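Local coordinates for cation efflux system protein CusF (Escherichia coli, PDB 3E6Z) that carries copper as a periplasmic metallochaperone, binding one ion per polypeptide, for a cation efflux system that gives resistance to copper and silver, at residues Ser9-Val14 and His27-Ala32; Ser21-Ile26 and Thr40-Ile45; Ala61-Gln66 and Leu73-Val78. The protein carries 1 engineered substitution. All coordinates share one frame; numbering follows the deposited sequence.

Contact 1: Ser9-Val14 and His27-Ala32; sequences SATGVV and HHDPIA. With CU (copper (II) ion), chain B.
Thr11 and Asp29 meet through their side chains at the end of a beta hairpin, strands 8-18 and 23-28 of the OB-fold barrel, where regular pairing stops and the chain runs into a loop. The two groups slant across each other, and the Thr11 hydroxyl donates from OG1 to Asp29 OD2 at 2.7 Å, on the anti lone pair, away from OD1. Thr11 chi1 of 58° sets OG1 between the backbone N and the carbonyl carbon, from where it reaches the carboxylate. A main-chain bond backs this up, Asp29 N to Thr11 O at 2.8 Å, so two bonds tie the same pair of residues. Farther along, Val13 and His27 form an antiparallel hydrogen-bonded pair, with Val13 N 2.9 Å from His27 O and a matching bond from His27 N to Val13 O. Between them, Gly12 and His28 are a non-hydrogen-bonded pair whose CA atoms lie only 3.9 Å apart, an approach that fits a residue without a side chain.

On the Ser9 side, Ile31 packs its CD1 against Ala10 CB, and the same methyl sits 3.6 Å above one face of the His28 ring, offset toward the rim. A water accepts from Thr11 N and lies within hydrogen-bonding distance of Pro30 O, probably bridging strand and loop. The imidazole itself turns away from the 9-14 strand. Its ND1 donates to Asp29 O at 2.8 Å, with the acceptor close to the ring plane and an N-H...O angle of 158°. This bond limits ring rotation, and it puts the proton on ND1, so that the remaining ring nitrogen can serve the copper (II) site completed by Met39 and Met41: His28 NE2 lies 2.0 Å from the metal.

Contact 2: Ser21-Ile26 and Thr40-Ile45; sequences SKKITI and TMRFTI. With CU (copper (II) ion), chain B; ACT (acetate ion), chain C.
Ile26 and Phe43 pack at about a right angle, Ile26 CD1 reaching Phe43 CD2 at 3.7 Å from an oblique direction. They belong to the tight, inward face of the hairpin formed by strands 23-28 and 39-44, in the OB-fold barrel. Here Ile24 also crosses Ile45 nearly perpendicularly, with CG1 3.8 Å from Ile45 CD1, while the edge of the Phe43 ring lies near Ile24 O. Phe62 and Phe64 make edge-to-face contacts with Phe43. The backbone ladder is regular: Ile24 N donates to Phe43 O at 170°, and Ile26 and Met41 exchange a reciprocal pair of bonds. Lys22 and Lys23 both face Asp18 in a G1 beta bulge of the neighbouring hairpin, strands 8-18 and 23-28.

The opposite face is looser and watery. Lys23 and Thr44 lie side by side, and Lys23 NZ donates to Thr44 OG1 at 2.9 Å. Lys23 also crosses Arg42, its CG coming over one face of the guanidinium, 3.5 Å from NH1. An acetate, probably from the crystallisation liquor, takes hydrogen bonds from Lys23 NZ to its O at 2.8 Å and from Arg42 NE to its OXT at 2.9 Å, the latter in the guanidinium plane. Two waters also lie in that plane, at other parts of the rim, one linking Arg42 NH1 to Ser21 OG, the other linking NH2 to Thr25 OG1.

The chemistry thus divides by face: outside, two cations gather round an anion that probably offsets part of their charge in the crystal, whereas on the Phe43 side Met41 SD supplies a thioether to copper (II) at 2.3 Å.

Contact 3: Ala61-Gln66 and Leu73-Val78; sequences AFNFVQ and LQDIKV
The Phe62 ring meets Leu73 obliquely, CD2 to Leu73 CD2 at 3.8 Å. On the other side of the sheet, the Asn63 amide and the Asp75 carboxylate are turned 63° apart, yet their bond is nearly straight. Asn63 ND2 donates to Asp75 OD1 at 2.8 Å with an N-H...O angle of 173°; the acceptor lies in the amide plane, and OD1 uses its syn lone pair. With chi1 at 52°, Asp75 CG stands between its own N and carbonyl carbon, bringing the carboxylate over toward Asn63. A water donates to both Asp75 OD1 and Ala61 O, giving that carboxylate oxygen a second partner, and at the far end of the amide Asn63 OD1 probably bonds to Ser9 OG, in one of the two conformers of Ser9.

The hairpin of strands 59-67 and 70-78 is antiparallel, with reciprocal bonds between Ala61 and Lys77. Its register then slips by one residue at a classic beta bulge, where Gln74 and Asp75 both face Asn63. Asn63 O accepts from Gln74 N at 2.8 Å and only weakly from Asp75 N at 3.5 Å. Beyond the bulge, Val65 CG1 packs across the Gln74 side chain, 3.9 Å from its CD.

Phe62 CB rests on Ile76 CG1 within the barrel interior. Around this hairpin, strand 8-18 pairs with the other edge of 59-67, through Ala10 and Phe62. Past the corner at Gln74, Leu73 bonds to Thr44 of strand 39-44, helping to close the sheet into the barrel between its edge strands 39-44 and 70-78.

In the fold
The three contacts are hairpins of one OB-fold barrel. Contacts 1 and 2 share strand 23-28, their centres about 13 Å apart, and each gives a ligand to the copper: His28 NE2 and Met41 SD lie 3.3 Å from each other around the ion, with Met39 as the third. A probable hydrogen bond between His27 ND1 and Thr40 OG1, 2.7 Å, also joins them. Contact 3 supplies no ligand, although the Phe64 side chain is about 6 Å from the metal. Its centre is about 10 Å from each of the others. Ala10 N to Phe62 O and Thr44 O to Leu73 N, both 2.9 Å, link it to contacts 1 and 2 respectively.

Contact 1: Ser9-Val14 and His27-Ala32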
loop_
_atom_site.group_PDB
_atom_site.type_symbol
_atom_site.label_atom_id
_atom_site.label_comp_id
_atom_site.label_asym_id
_atom_site.label_seq_id
_atom_site.Cartn_x
_atom_site.Cartn_y
_atom_site.Cartn_z
ATOM N N SER A 9 4.035 3.748 -6.064
ATOM C CA SER A 9 4.585 2.409 -5.809
ATOM C C SER A 9 5.436 2.427 -4.556
ATOM O O SER A 9 6.078 3.395 -4.224
ATOM C CB SER A 9 5.498 1.892 -6.901
ATOM O OG SER A 9 4.963 1.926 -8.179
ATOM N N ALA A 10 5.348 1.337 -3.804
ATOM C CA ALA A 10 6.087 1.240 -2.560
ATOM C C ALA A 10 6.372 -0.184 -2.220
ATOM O O ALA A 10 5.879 -1.120 -2.787
ATOM C CB ALA A 10 5.325 1.868 -1.477
ATOM N N THR A 11 7.285 -0.329 -1.245
ATOM C CA THR A 11 7.518 -1.619 -0.595
ATOM C C THR A 11 7.368 -1.467 0.897
ATOM O O THR A 11 7.351 -0.360 1.423
ATOM C CB THR A 11 8.977 -2.160 -0.972
ATOM O OG1 THR A 11 9.983 -1.204 -0.564
ATOM C CG2 THR A 11 9.188 -2.440 -2.447
ATOM N N GLY A 12 7.190 -2.603 1.591
ATOM C CA GLY A 12 7.064 -2.515 3.052
ATOM C C GLY A 12 6.856 -3.903 3.661
ATOM O O GLY A 12 7.057 -4.873 2.967
ATOM N N VAL A 13 6.417 -3.838 4.907
ATOM C CA VAL A 13 6.154 -5.093 5.642
ATOM C C VAL A 13 4.690 -4.997 6.152
ATOM O O VAL A 13 4.285 -4.012 6.764
ATOM C CB VAL A 13 7.105 -5.260 6.847
ATOM C CG1 VAL A 13 6.691 -6.524 7.686
ATOM C CG2 VAL A 13 8.561 -5.433 6.286
ATOM N N VAL A 14 3.943 -6.057 5.937
ATOM C CA VAL A 14 2.546 -6.150 6.368
ATOM C C VAL A 14 2.536 -6.295 7.926
ATOM O O VAL A 14 3.163 -7.234 8.479
ATOM C CB VAL A 14 1.833 -7.299 5.769
ATOM C CG1 VAL A 14 0.414 -7.459 6.307
ATOM C CG2 VAL A 14 1.865 -7.170 4.209
ATOM N N HIS A 27 3.873 -1.190 7.195
ATOM C CA HIS A 27 4.935 -0.260 7.523
ATOM C C HIS A 27 5.838 -0.184 6.277
ATOM O O HIS A 27 6.534 -1.139 5.882
ATOM C CB HIS A 27 5.716 -0.784 8.743
ATOM C CG HIS A 27 6.746 0.208 9.176
ATOM N ND1 HIS A 27 6.364 1.420 9.664
ATOM C CD2 HIS A 27 8.122 0.171 9.131
ATOM C CE1 HIS A 27 7.477 2.103 9.921
ATOM N NE2 HIS A 27 8.546 1.382 9.598
ATOM N N HIS A 28 5.667 0.939 5.521
ATOM C CA HIS A 28 6.327 1.080 4.235
ATOM C C HIS A 28 7.759 1.671 4.363
ATOM O O HIS A 28 8.023 2.443 5.297
ATOM C CB HIS A 28 5.444 1.870 3.225
ATOM C CG HIS A 28 5.284 3.350 3.520
ATOM N ND1 HIS A 28 6.299 4.252 3.436
ATOM C CD2 HIS A 28 4.172 4.116 3.753
ATOM C CE1 HIS A 28 5.832 5.509 3.622
ATOM N NE2 HIS A 28 4.510 5.471 3.824
ATOM N N ASP A 29 8.588 1.192 3.459
ATOM C CA ASP A 29 9.956 1.729 3.271
ATOM C C ASP A 29 9.844 3.134 2.756
ATOM O O ASP A 29 8.761 3.574 2.307
ATOM C CB ASP A 29 10.691 0.825 2.310
ATOM C CG ASP A 29 10.707 -0.605 2.822
ATOM O OD1 ASP A 29 11.034 -0.791 4.087
ATOM O OD2 ASP A 29 10.539 -1.502 2.028
ATOM N N PRO A 30 10.931 3.920 2.824
ATOM C CA PRO A 30 10.834 5.291 2.253
ATOM C C PRO A 30 10.327 5.232 0.808
ATOM O O PRO A 30 10.673 4.314 0.020
ATOM C CB PRO A 30 12.276 5.823 2.389
ATOM C CG PRO A 30 12.866 5.006 3.513
ATOM C CD PRO A 30 12.272 3.637 3.337
ATOM N N ILE A 31 9.568 6.273 0.491
ATOM C CA ILE A 31 9.018 6.355 -0.909
ATOM C C ILE A 31 9.588 7.613 -1.615
ATOM O O ILE A 31 9.132 8.736 -1.313
ATOM C CB ILE A 31 7.500 6.439 -0.951
ATOM C CG1 ILE A 31 6.821 5.303 -0.128
ATOM C CG2 ILE A 31 7.027 6.357 -2.466
ATOM C CD1 ILE A 31 5.388 5.434 -0.021
ATOM N N ALA A 32 10.516 7.409 -2.514
ATOM C CA ALA A 32 11.204 8.511 -3.183
ATOM C C ALA A 32 10.264 9.445 -3.886
ATOM O O ALA A 32 10.457 10.698 -3.826
ATOM C CB ALA A 32 12.241 7.919 -4.196
HETATM CU CU CU B . 3.437 7.111 4.099
HETATM O O HOH W 1 8.486 2.160 -0.406
#

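Contact 2: Ser21-Ile26 and Thr40-Ile45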
loop_
_atom_site.group_PDB
_atom_site.type_symbol
_atom_site.label_atom_id
_atom_site.label_comp_id
_atom_site.label_asym_id
_atom_site.label_seq_id
_atom_site.Cartn_x
_atom_site.Cartn_y
_atom_site.Cartn_z
ATOM N N SER A 21 -12.927 -4.999 7.693
ATOM C CA SER A 21 -12.902 -3.583 7.360
ATOM C C SER A 21 -12.190 -3.336 6.046
ATOM O O SER A 21 -12.233 -2.204 5.561
ATOM C CB SER A 21 -12.231 -2.772 8.415
ATOM O OG SER A 21 -10.869 -3.182 8.598
ATOM N N LYS A 22 -11.562 -4.411 5.501
ATOM C CA LYS A 22 -10.848 -4.356 4.192
ATOM C C LYS A 22 -9.646 -3.378 4.292
ATOM O O LYS A 22 -9.424 -2.549 3.425
ATOM C CB LYS A 22 -11.773 -3.969 3.031
ATOM C CG LYS A 22 -12.986 -4.938 2.855
ATOM C CD LYS A 22 -12.609 -6.376 2.501
ATOM C CE LYS A 22 -13.714 -7.339 2.127
ATOM N NZ LYS A 22 -14.680 -7.595 3.214
ATOM N N LYS A 23 -8.834 -3.557 5.380
ATOM C CA LYS A 23 -7.720 -2.672 5.662
ATOM C C LYS A 23 -6.445 -3.524 5.868
ATOM O O LYS A 23 -6.457 -4.453 6.681
ATOM C CB LYS A 23 -7.971 -1.815 6.890
ATOM C CG LYS A 23 -9.163 -0.882 6.809
ATOM C CD LYS A 23 -8.994 0.284 5.858
ATOM C CE LYS A 23 -10.286 1.050 5.773
ATOM N NZ LYS A 23 -10.123 2.367 5.030
ATOM N N ILE A 24 -5.408 -3.164 5.184
ATOM C CA ILE A 24 -4.084 -3.773 5.386
ATOM C C ILE A 24 -3.228 -2.657 5.963
ATOM O O ILE A 24 -3.016 -1.604 5.338
ATOM C CB ILE A 24 -3.491 -4.253 4.077
ATOM C CG1 ILE A 24 -4.427 -5.271 3.388
ATOM C CG2 ILE A 24 -2.086 -4.983 4.384
ATOM C CD1 ILE A 24 -3.944 -5.728 2.134
ATOM N N THR A 25 -2.679 -2.881 7.203
ATOM C CA THR A 25 -1.784 -1.948 7.824
ATOM C C THR A 25 -0.329 -2.351 7.420
ATOM O O THR A 25 0.059 -3.519 7.663
ATOM C CB THR A 25 -1.966 -1.967 9.347
ATOM O OG1 THR A 25 -3.318 -1.599 9.622
ATOM C CG2 THR A 25 -1.075 -1.029 10.066
ATOM N N ILE A 26 0.371 -1.435 6.779
ATOM C CA ILE A 26 1.705 -1.691 6.221
ATOM C C ILE A 26 2.662 -0.689 6.741
ATOM O O ILE A 26 2.398 0.542 6.722
ATOM C CB ILE A 26 1.702 -1.642 4.653
ATOM C CG1 ILE A 26 0.676 -2.626 4.126
ATOM C CG2 ILE A 26 3.150 -1.892 4.084
ATOM C CD1 ILE A 26 0.520 -2.574 2.540
ATOM N N THR A 40 4.028 3.790 9.101
ATOM C CA THR A 40 2.957 2.783 9.167
ATOM C C THR A 40 1.684 3.480 8.724
ATOM O O THR A 40 1.263 4.519 9.292
ATOM C CB THR A 40 2.778 2.242 10.625
ATOM O OG1 THR A 40 3.992 1.586 11.032
ATOM C CG2 THR A 40 1.578 1.350 10.760
ATOM N N MET A 41 1.009 2.894 7.722
ATOM C CA MET A 41 -0.192 3.474 7.137
ATOM C C MET A 41 -1.214 2.366 6.913
ATOM O O MET A 41 -0.852 1.188 6.746
ATOM C CB MET A 41 0.057 4.230 5.796
ATOM C CG MET A 41 1.162 5.253 5.876
ATOM S SD MET A 41 1.310 6.232 4.405
ATOM C CE MET A 41 0.085 7.514 4.646
ATOM N N ARG A 42 -2.504 2.781 6.836
ATOM C CA ARG A 42 -3.594 1.882 6.511
ATOM C C ARG A 42 -3.926 1.964 5.031
ATOM O O ARG A 42 -4.163 3.105 4.485
ATOM C CB ARG A 42 -4.870 2.245 7.289
ATOM C CG ARG A 42 -4.728 2.009 8.769
ATOM C CD ARG A 42 -5.770 2.793 9.596
ATOM N NE ARG A 42 -7.185 2.483 9.353
ATOM C CZ ARG A 42 -7.853 1.454 9.867
ATOM N NH1 ARG A 42 -9.134 1.282 9.583
ATOM N NH2 ARG A 42 -7.273 0.519 10.616
ATOM N N PHE A 43 -3.987 0.850 4.365
ATOM C CA PHE A 43 -4.296 0.744 2.912
ATOM C C PHE A 43 -5.556 -0.055 2.763
ATOM O O PHE A 43 -5.865 -1.005 3.477
ATOM C CB PHE A 43 -3.115 0.071 2.177
ATOM C CG PHE A 43 -1.862 0.892 2.230
ATOM C CD1 PHE A 43 -1.653 1.902 1.244
ATOM C CD2 PHE A 43 -0.918 0.780 3.313
ATOM C CE1 PHE A 43 -0.649 2.794 1.342
ATOM C CE2 PHE A 43 0.154 1.634 3.342
ATOM C CZ PHE A 43 0.338 2.645 2.396
ATOM N N THR A 44 -6.375 0.409 1.785
ATOM C CA THR A 44 -7.721 -0.121 1.609
ATOM C C THR A 44 -7.806 -1.097 0.459
ATOM O O THR A 44 -7.365 -0.799 -0.649
ATOM C CB THR A 44 -8.706 1.050 1.392
ATOM O OG1 THR A 44 -8.686 1.904 2.520
ATOM C CG2 THR A 44 -10.142 0.562 1.173
ATOM N N ILE A 45 -8.398 -2.275 0.713
ATOM C CA ILE A 45 -8.671 -3.258 -0.310
ATOM C C ILE A 45 -10.046 -2.900 -0.879
ATOM O O ILE A 45 -11.043 -2.791 -0.168
ATOM C CB ILE A 45 -8.768 -4.677 0.291
ATOM C CG1 ILE A 45 -7.518 -5.041 1.088
ATOM C CG2 ILE A 45 -9.086 -5.686 -0.814
ATOM C CD1 ILE A 45 -7.746 -6.281 1.946
HETATM CU CU CU B . 3.437 7.111 4.099
HETATM C C ACT C . -7.514 4.774 6.475
HETATM O O ACT C . -7.954 4.043 5.618
HETATM O OXT ACT C . -7.971 4.724 7.678
HETATM C CH3 ACT C . -6.435 5.697 6.119
HETATM O O HOH W 2 -9.595 -1.488 10.677
HETATM O O HOH W 3 -4.450 0.092 11.475
#

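Contact 3: Ala61-Gln66 and Leu73-Val78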
loop_
_atom_site.group_PDB
_atom_site.type_symbol
_atom_site.label_atom_id
_atom_site.label_comp_id
_atom_site.label_asym_id
_atom_site.label_seq_id
_atom_site.Cartn_x
_atom_site.Cartn_y
_atom_site.Cartn_z
ATOM N N ALA A 61 5.480 -5.671 -2.203
ATOM C CA ALA A 61 5.521 -4.571 -3.200
ATOM C C ALA A 61 4.037 -4.264 -3.531
ATOM O O ALA A 61 3.244 -5.147 -3.740
ATOM C CB ALA A 61 6.225 -5.085 -4.463
ATOM N N PHE A 62 3.708 -2.955 -3.543
ATOM C CA PHE A 62 2.331 -2.623 -3.715
ATOM C C PHE A 62 2.284 -1.272 -4.363
ATOM O O PHE A 62 3.194 -0.481 -4.394
ATOM C CB PHE A 62 1.525 -2.685 -2.368
ATOM C CG PHE A 62 2.040 -1.747 -1.333
ATOM C CD1 PHE A 62 3.212 -2.031 -0.533
ATOM C CD2 PHE A 62 1.343 -0.516 -1.040
ATOM C CE1 PHE A 62 3.628 -1.140 0.406
ATOM C CE2 PHE A 62 1.743 0.310 -0.063
ATOM C CZ PHE A 62 2.888 0.033 0.722
ATOM N N ASN A 63 1.082 -1.053 -4.932
ATOM C CA ASN A 63 0.833 0.218 -5.676
ATOM C C ASN A 63 -0.519 0.711 -5.164
ATOM O O ASN A 63 -1.434 -0.068 -4.938
ATOM C CB ASN A 63 0.724 -0.003 -7.194
ATOM C CG ASN A 63 2.086 -0.325 -7.742
ATOM O OD1 ASN A 63 2.920 0.568 -7.903
ATOM N ND2 ASN A 63 2.423 -1.628 -7.804
ATOM N N PHE A 64 -0.638 2.045 -4.965
ATOM C CA PHE A 64 -1.921 2.570 -4.440
ATOM C C PHE A 64 -2.129 3.967 -5.028
ATOM O O PHE A 64 -1.271 4.623 -5.577
ATOM C CB PHE A 64 -1.847 2.618 -2.865
ATOM C CG PHE A 64 -0.785 3.553 -2.311
ATOM C CD1 PHE A 64 0.549 3.083 -2.167
ATOM C CD2 PHE A 64 -1.043 4.869 -1.944
ATOM C CE1 PHE A 64 1.527 3.875 -1.593
ATOM C CE2 PHE A 64 -0.037 5.647 -1.406
ATOM C CZ PHE A 64 1.215 5.139 -1.227
ATOM N N VAL A 65 -3.421 4.360 -4.884
ATOM C CA VAL A 65 -3.846 5.696 -5.307
ATOM C C VAL A 65 -4.462 6.404 -4.088
ATOM O O VAL A 65 -5.213 5.815 -3.304
ATOM C CB VAL A 65 -4.838 5.654 -6.509
ATOM C CG1 VAL A 65 -4.105 5.020 -7.667
ATOM C CG2 VAL A 65 -5.903 5.010 -6.247
ATOM N N GLN A 66 -4.138 7.674 -3.964
ATOM C CA GLN A 66 -4.742 8.445 -2.803
ATOM C C GLN A 66 -6.067 9.003 -3.245
ATOM O O GLN A 66 -6.233 9.537 -4.394
ATOM C CB GLN A 66 -3.800 9.587 -2.382
ATOM C CG GLN A 66 -4.082 10.110 -1.002
ATOM C CD GLN A 66 -3.814 9.054 0.092
ATOM O OE1 GLN A 66 -2.993 8.117 -0.052
ATOM N NE2 GLN A 66 -4.474 9.286 1.256
ATOM N N LEU A 73 -5.628 0.372 -2.601
ATOM C CA LEU A 73 -4.631 -0.513 -3.272
ATOM C C LEU A 73 -5.003 -0.846 -4.653
ATOM O O LEU A 73 -6.122 -1.324 -4.961
ATOM C CB LEU A 73 -4.520 -1.797 -2.432
ATOM C CG LEU A 73 -3.828 -1.636 -1.092
ATOM C CD1 LEU A 73 -4.127 -2.839 -0.195
ATOM C CD2 LEU A 73 -2.338 -1.396 -1.269
ATOM N N GLN A 74 -4.070 -0.659 -5.591
ATOM C CA GLN A 74 -4.164 -1.205 -6.919
ATOM C C GLN A 74 -3.799 -2.705 -6.909
ATOM O O GLN A 74 -4.468 -3.497 -7.584
ATOM C CB GLN A 74 -3.193 -0.480 -7.878
ATOM C CG GLN A 74 -3.398 1.066 -8.017
ATOM C CD GLN A 74 -4.659 1.374 -8.848
ATOM O OE1 GLN A 74 -5.769 1.337 -8.301
ATOM N NE2 GLN A 74 -4.455 1.627 -10.128
ATOM N N ASP A 75 -2.725 -3.039 -6.174
ATOM C CA ASP A 75 -2.216 -4.431 -6.200
ATOM C C ASP A 75 -1.258 -4.549 -5.021
ATOM O O ASP A 75 -0.755 -3.556 -4.493
ATOM C CB ASP A 75 -1.556 -4.747 -7.539
ATOM C CG ASP A 75 -0.489 -3.712 -7.923
ATOM O OD1 ASP A 75 0.524 -3.584 -7.208
ATOM O OD2 ASP A 75 -0.795 -2.880 -8.821
ATOM N N ILE A 76 -1.001 -5.803 -4.633
ATOM C CA ILE A 76 -0.031 -6.082 -3.569
ATOM C C ILE A 76 0.357 -7.504 -3.798
ATOM O O ILE A 76 -0.405 -8.378 -4.076
ATOM C CB ILE A 76 -0.690 -5.842 -2.147
ATOM C CG1 ILE A 76 0.375 -6.125 -1.051
ATOM C CG2 ILE A 76 -1.964 -6.648 -1.918
ATOM C CD1 ILE A 76 -0.016 -5.537 0.239
ATOM N N LYS A 77 1.677 -7.755 -3.592
ATOM C CA LYS A 77 2.252 -9.054 -3.738
ATOM C C LYS A 77 3.404 -9.145 -2.812
ATOM O O LYS A 77 4.036 -8.179 -2.515
ATOM C CB LYS A 77 2.791 -9.370 -5.126
ATOM C CG LYS A 77 3.892 -8.585 -5.599
ATOM C CD LYS A 77 4.412 -9.265 -6.911
ATOM C CE LYS A 77 5.951 -9.182 -7.162
ATOM N NZ LYS A 77 7.043 -9.290 -6.157
ATOM N N VAL A 78 3.803 -10.386 -2.440
ATOM C CA VAL A 78 5.072 -10.573 -1.667
ATOM C C VAL A 78 6.255 -10.203 -2.596
ATOM O O VAL A 78 6.252 -10.477 -3.788
ATOM C CB VAL A 78 5.217 -12.068 -1.230
ATOM C CG1 VAL A 78 6.712 -12.366 -0.760
ATOM C CG2 VAL A 78 4.223 -12.324 -0.148
HETATM O O HOH W 4 2.184 -5.550 -6.387
#